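Local coordinates for Exo-beta-1,3-glucanase (Streptomyces sp. SirexAA-E, PDB 4PEY), which hydrolyses laminarin and laminarioligosaccharides as an exo-beta-1,3-glucanase of glycoside hydrolase family 55, yielding glucose and laminaribiose, at residues A69-G72 and F73-I77; S161-D164 and G165-P169. The protein carries 1 engineered substitution. One frame throughout, in Å; residues are numbered along the deposited sequence. Where two conformers were deposited one is given.

Interaction 1 (A69-G72 and F73-I77); sequences AQIG and FYTSI. With BGC (beta-D-glucopyranose), chain C.
I71 and I77 meet inside the first of the two right-handed beta-helices of this family 55 enzyme, where a type II turn from G72 to T75 carries the chain from strand 67-70 into strand 75-79. I71 uses the end of its longer branch: CD1 rests on I77 CG2 at 3.8 Å, with the two side chains crossing at about a right angle. In I77 the longer branch lies anti to the backbone N (chi1 -174°), and its CD1 reaches A69 CB at 3.8 Å, so I77 packs against both A69 and I71 of 69-72. L57 and F59 of strand 55-59 pack on I77, and V93 on both isoleucines. The other I71 branch turns to the second strand, where CG2 sits 3.5 Å from T75 O and 3.9 Å from T75 CB. G72 lies where the chain reverses, and its O comes within 3.7 Å of T75 CB. No direct hydrogen bond ties the two segments together. R110 lies beside the turn, bonded through NH1 to I71 O and making a cation-pi contact with F73. Q70 departs from this packing to the glycan pocket, where OE1 is 3.7 Å from glucose C4. Across the turn a water accepts a hydrogen bond from G72 N at 2.8 Å and also pairs with T75 OG1 at 2.9 Å.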
ATOM      1  N   ALA A  69     -15.024  -1.785  16.894  1.00 14.39           N
ATOM      2  CA  ALA A  69     -14.922  -0.744  15.885  1.00 14.64           C
ATOM      3  C   ALA A  69     -14.859  -1.386  14.509  1.00 15.18           C
ATOM      4  O   ALA A  69     -13.797  -1.844  14.080  1.00 15.09           O
ATOM      5  CB  ALA A  69     -13.691   0.139  16.140  1.00 15.26           C
ATOM      6  N   GLN A  70     -16.000  -1.440  13.828  1.00 16.05           N
ATOM      7  CA  GLN A  70     -16.036  -1.971  12.473  1.00 15.64           C
ATOM      8  C   GLN A  70     -15.597  -0.872  11.532  1.00 14.03           C
ATOM      9  O   GLN A  70     -16.102   0.255  11.603  1.00 14.40           O
ATOM     10  CB  GLN A  70     -17.433  -2.473  12.104  1.00 17.09           C
ATOM     11  CG  GLN A  70     -17.879  -3.694  12.905  1.00 20.17           C
ATOM     12  CD  GLN A  70     -19.237  -4.205  12.465  1.00 24.04           C
ATOM     13  OE1 GLN A  70     -19.353  -4.907  11.460  1.00 25.48           O
ATOM     14  NE2 GLN A  70     -20.274  -3.849  13.215  1.00 25.23           N
ATOM     15  N   ILE A  71     -14.660  -1.205  10.649  1.00 13.27           N
ATOM     16  CA  ILE A  71     -14.021  -0.227   9.782  1.00 12.51           C
ATOM     17  C   ILE A  71     -14.493  -0.385   8.338  1.00 11.21           C
ATOM     18  O   ILE A  71     -14.240  -1.418   7.709  1.00 13.66           O
ATOM     19  CB  ILE A  71     -12.485  -0.360   9.853  1.00 11.98           C
ATOM     20  CG1 ILE A  71     -12.018  -0.367  11.320  1.00 12.07           C
ATOM     21  CG2 ILE A  71     -11.814   0.735   9.045  1.00 13.49           C
ATOM     22  CD1 ILE A  71     -12.431   0.860  12.134  1.00 13.85           C
ATOM     23  N   GLY A  72     -15.204   0.626   7.829  1.00 12.81           N
ATOM     24  CA  GLY A  72     -15.660   0.634   6.447  1.00 12.45           C
ATOM     25  C   GLY A  72     -14.691   1.319   5.503  1.00 10.89           C
ATOM     26  O   GLY A  72     -13.524   1.516   5.845  1.00 12.27           O
ATOM     27  N   PHE A  73     -15.167   1.680   4.313  1.00 11.08           N
ATOM     28  CA  PHE A  73     -14.338   2.378   3.337  1.00 10.42           C
ATOM     29  C   PHE A  73     -13.882   3.742   3.855  1.00 13.75           C
ATOM     30  O   PHE A  73     -14.595   4.389   4.621  1.00 13.10           O
ATOM     31  CB  PHE A  73     -15.093   2.569   2.016  1.00 11.62           C
ATOM     32  CG  PHE A  73     -15.218   1.312   1.199  1.00 11.99           C
ATOM     33  CD1 PHE A  73     -16.338   0.496   1.312  1.00 11.78           C
ATOM     34  CD2 PHE A  73     -14.194   0.933   0.331  1.00 12.59           C
ATOM     35  CE1 PHE A  73     -16.446  -0.666   0.557  1.00 12.09           C
ATOM     36  CE2 PHE A  73     -14.292  -0.222  -0.424  1.00 12.21           C
ATOM     37  CZ  PHE A  73     -15.418  -1.026  -0.312  1.00 12.19           C
ATOM     38  N   TYR A  74     -12.691   4.155   3.420  1.00 12.94           N
ATOM     39  CA  TYR A  74     -12.140   5.491   3.685  1.00 11.34           C
ATOM     40  C   TYR A  74     -12.217   5.877   5.155  1.00 13.19           C
ATOM     41  O   TYR A  74     -12.513   7.021   5.503  1.00 12.80           O
ATOM     42  CB  TYR A  74     -12.853   6.551   2.839  1.00 11.99           C
ATOM     43  CG  TYR A  74     -12.920   6.226   1.366  1.00 12.25           C
ATOM     44  CD1 TYR A  74     -11.784   6.282   0.560  1.00 12.16           C
ATOM     45  CD2 TYR A  74     -14.125   5.860   0.778  1.00 13.83           C
ATOM     46  CE1 TYR A  74     -11.853   5.985  -0.801  1.00 12.95           C
ATOM     47  CE2 TYR A  74     -14.203   5.554  -0.572  1.00 12.32           C
ATOM     48  CZ  TYR A  74     -13.067   5.623  -1.356  1.00 11.89           C
ATOM     49  OH  TYR A  74     -13.170   5.317  -2.694  1.00 14.05           O
ATOM     50  N   THR A  75     -11.911   4.910   6.011  1.00 11.86           N
ATOM     51  CA  THR A  75     -11.886   5.129   7.443  1.00 11.47           C
ATOM     52  C   THR A  75     -10.522   4.697   7.974  1.00 11.77           C
ATOM     53  O   THR A  75     -10.109   3.560   7.753  1.00 12.79           O
ATOM     54  CB  THR A  75     -13.015   4.343   8.152  1.00 11.80           C
ATOM     55  OG1 THR A  75     -14.284   4.742   7.611  1.00 12.93           O
ATOM     56  CG2 THR A  75     -13.010   4.626   9.628  1.00 13.35           C
ATOM     57  N   SER A  76      -9.815   5.611   8.641  1.00 11.07           N
ATOM     58  CA  SER A  76      -8.607   5.250   9.371  1.00 10.43           C
ATOM     59  C   SER A  76      -8.932   5.203  10.855  1.00 11.98           C
ATOM     60  O   SER A  76      -9.774   5.966  11.339  1.00 12.72           O
ATOM     61  CB  SER A  76      -7.468   6.248   9.118  1.00 11.35           C
ATOM     62  OG  SER A  76      -7.824   7.560   9.522  1.00 12.36           O
ATOM     63  N   ILE A  77      -8.273   4.304  11.579  1.00 11.59           N
ATOM     64  CA  ILE A  77      -8.414   4.293  13.032  1.00 11.80           C
ATOM     65  C   ILE A  77      -7.030   4.171  13.643  1.00 11.67           C
ATOM     66  O   ILE A  77      -6.184   3.430  13.143  1.00 12.20           O
ATOM     67  CB  ILE A  77      -9.357   3.155  13.521  1.00 11.88           C
ATOM     68  CG1 ILE A  77      -9.595   3.263  15.030  1.00 12.92           C
ATOM     69  CG2 ILE A  77      -8.829   1.776  13.130  1.00 12.32           C
ATOM     70  CD1 ILE A  77     -10.757   2.415  15.509  1.00 14.08           C
TER
HETATM   71  C2  BGC C   2     -19.246  -9.133  11.828  0.83 26.41           C
HETATM   72  C3  BGC C   2     -19.306  -8.883  13.326  0.83 25.05           C
HETATM   73  C4  BGC C   2     -20.281  -7.749  13.619  0.83 27.47           C
HETATM   74  C5  BGC C   2     -21.632  -7.998  12.954  0.83 28.19           C
HETATM   75  C6  BGC C   2     -22.533  -6.778  13.126  0.83 31.90           C
HETATM   76  C1  BGC C   2     -20.655  -9.408  11.313  0.83 28.91           C
HETATM   77  O2  BGC C   2     -18.386 -10.220  11.550  0.83 26.25           O
HETATM   78  O3  BGC C   2     -18.021  -8.534  13.792  0.83 26.97           O
HETATM   79  O4  BGC C   2     -20.448  -7.611  15.013  0.83 28.49           O
HETATM   80  O5  BGC C   2     -21.471  -8.282  11.576  0.83 30.05           O
HETATM   81  O6  BGC C   2     -23.787  -7.030  12.536  0.83 47.52           O
HETATM   82  O   HOH W   1     -16.133   3.008   8.937  1.00 14.72           O

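Interaction 2 (S161-D164 and G165-P169); sequences SKID and GEVGP
I163 and V167 touch across a corner of the beta-helix, at D164 and G165, where the chain leaves one face of the coil and starts along the next. Ahead of the corner, S161 OG is hydrogen-bonded to nearby A159 O and to M137 N of the preceding coil. K162 runs out in an extended chain until its last torsion bends back (chi4 -54°), which brings NZ to D164 OD1 at 2.9 Å. This salt bridge belongs to one of two deposited lysine conformers, and NZ meets the oxygen from above, 42° out of the carboxylate plane. I163 turns inward. Its CG2, anti to the backbone N, lies 4.0 Å from V167 CG2 and 3.6 Å from G165 O, which puts the shorter branch on the inside of the bend, while V139 and L143 of strand 138-144 pack against the same side chain. The I163 and V167 side chains cross at about a right angle; V167 goes on to touch L145, V182 and W185. D164 directs its side chain away from the second segment, and OD1 takes a further hydrogen bond from H138 NE2. No hydrogen bond crosses from 161-164 to 165-169, so side-chain contact between them is apolar, and neighbouring coils also hold the corner, through I163 backbone bonds to S181 and G183. On the outer side, the histidine, and the lysine in this conformer, would probably favour a negatively charged D164 carboxylate.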
ATOM      1  N   SER A 161       4.410  -4.725  13.821  1.00 10.68           N
ATOM      2  CA  SER A 161       3.347  -5.171  14.711  1.00 10.70           C
ATOM      3  C   SER A 161       3.734  -6.402  15.512  1.00 11.39           C
ATOM      4  O   SER A 161       4.624  -7.163  15.123  1.00 12.02           O
ATOM      5  CB  SER A 161       2.073  -5.470  13.912  1.00  9.69           C
ATOM      6  OG  SER A 161       1.553  -4.284  13.335  1.00 11.05           O
ATOM      7  N   LYS A 162       3.082  -6.568  16.658  1.00 11.89           N
ATOM      8  CA  LYS A 162       3.247  -7.771  17.461  0.58 12.37           C
ATOM      9  C   LYS A 162       1.907  -8.462  17.623  1.00 13.03           C
ATOM     10  O   LYS A 162       0.971  -7.879  18.185  1.00 13.52           O
ATOM     11  CB  LYS A 162       3.831  -7.451  18.841  0.58 13.67           C
ATOM     12  CG  LYS A 162       4.055  -8.698  19.696  0.58 15.64           C
ATOM     13  CD  LYS A 162       4.659  -8.382  21.057  0.58 17.72           C
ATOM     14  CE  LYS A 162       5.294  -9.626  21.675  0.58 19.80           C
ATOM     15  NZ  LYS A 162       4.343 -10.774  21.746  0.58 20.84           N
ATOM     16  N   ILE A 163       1.808  -9.692  17.120  1.00 12.98           N
ATOM     17  CA  ILE A 163       0.620 -10.509  17.332  1.00 12.87           C
ATOM     18  C   ILE A 163       1.046 -11.622  18.291  1.00 11.93           C
ATOM     19  O   ILE A 163       1.914 -12.444  17.952  1.00 13.96           O
ATOM     20  CB  ILE A 163       0.048 -11.085  16.006  1.00 14.17           C
ATOM     21  CG1 ILE A 163      -0.507  -9.963  15.118  1.00 17.69           C
ATOM     22  CG2 ILE A 163      -1.072 -12.086  16.284  1.00 13.93           C
ATOM     23  CD1 ILE A 163       0.501  -9.302  14.252  1.00 21.10           C
ATOM     24  N   ASP A 164       0.483 -11.623  19.504  1.00 12.94           N
ATOM     25  CA  ASP A 164       0.903 -12.588  20.529  1.00 12.41           C
ATOM     26  C   ASP A 164       0.610 -14.025  20.114  1.00 13.64           C
ATOM     27  O   ASP A 164       1.394 -14.936  20.391  1.00 15.78           O
ATOM     28  CB  ASP A 164       0.207 -12.330  21.868  1.00 14.02           C
ATOM     29  CG  ASP A 164       0.601 -11.015  22.514  1.00 15.55           C
ATOM     30  OD1 ASP A 164       1.528 -10.325  22.030  1.00 16.01           O
ATOM     31  OD2 ASP A 164      -0.030 -10.682  23.540  1.00 14.76           O
ATOM     32  N   GLY A 165      -0.534 -14.221  19.465  1.00 14.15           N
ATOM     33  CA  GLY A 165      -0.973 -15.544  19.064  1.00 16.06           C
ATOM     34  C   GLY A 165      -0.708 -15.809  17.596  1.00 13.36           C
ATOM     35  O   GLY A 165       0.264 -15.304  17.024  1.00 14.55           O
ATOM     36  N   GLU A 166      -1.576 -16.609  16.981  1.00 14.31           N
ATOM     37  CA  GLU A 166      -1.386 -17.024  15.600  1.00 15.10           C
ATOM     38  C   GLU A 166      -2.052 -16.076  14.611  1.00 14.54           C
ATOM     39  O   GLU A 166      -3.186 -15.638  14.827  1.00 15.88           O
ATOM     40  CB  GLU A 166      -1.930 -18.439  15.389  1.00 18.34           C
ATOM     41  CG  GLU A 166      -1.729 -18.934  13.970  1.00 21.85           C
ATOM     42  CD  GLU A 166      -2.272 -20.326  13.737  1.00 28.95           C
ATOM     43  OE1 GLU A 166      -3.445 -20.451  13.327  1.00 31.78           O
ATOM     44  OE2 GLU A 166      -1.519 -21.292  13.948  1.00 32.57           O
ATOM     45  N   VAL A 167      -1.343 -15.757  13.529  1.00 14.55           N
ATOM     46  CA  VAL A 167      -1.964 -15.113  12.375  1.00 13.86           C
ATOM     47  C   VAL A 167      -2.498 -16.197  11.452  1.00 15.95           C
ATOM     48  O   VAL A 167      -1.742 -17.074  11.024  1.00 17.29           O
ATOM     49  CB  VAL A 167      -0.969 -14.220  11.599  1.00 13.07           C
ATOM     50  CG1 VAL A 167      -1.663 -13.556  10.412  1.00 14.07           C
ATOM     51  CG2 VAL A 167      -0.374 -13.178  12.532  1.00 14.37           C
ATOM     52  N   GLY A 168      -3.797 -16.143  11.161  1.00 14.59           N
ATOM     53  CA  GLY A 168      -4.437 -17.128  10.300  1.00 15.33           C
ATOM     54  C   GLY A 168      -4.933 -16.514   9.003  1.00 13.85           C
ATOM     55  O   GLY A 168      -5.948 -15.823   8.988  1.00 14.45           O
ATOM     56  N   PRO A 169      -4.206 -16.744   7.895  1.00 14.03           N
ATOM     57  CA  PRO A 169      -4.679 -16.155   6.633  1.00 14.06           C
ATOM     58  C   PRO A 169      -5.887 -16.878   6.041  1.00 13.50           C
ATOM     59  O   PRO A 169      -6.707 -16.232   5.377  1.00 13.01           O
ATOM     60  CB  PRO A 169      -3.466 -16.289   5.705  1.00 14.13           C
ATOM     61  CG  PRO A 169      -2.271 -16.440   6.643  1.00 14.81           C
ATOM     62  CD  PRO A 169      -2.820 -17.232   7.802  1.00 15.31           C
TER

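Both contacts belong to the first beta-helix, interaction 1 at a tight turn between two strands and interaction 2 at a corner between faces several coils further along. Their centres are 20 Å apart and their nearest atoms about 11 Å, so they do not touch. Interaction 1 is closer to bound sugar: Q70 is part of a glycan pocket whose glucose is hydrogen-bonded to D96, and the F73 side chain lies about 9 Å from another bound glucose. The Y74 side chain comes about 8 Å from that of W402, a substrate-binding residue. In interaction 2, the I163 side chain is about 13 Å from a bound glucose, and the E166 side chain about 10 Å from that of substrate-binding Y150.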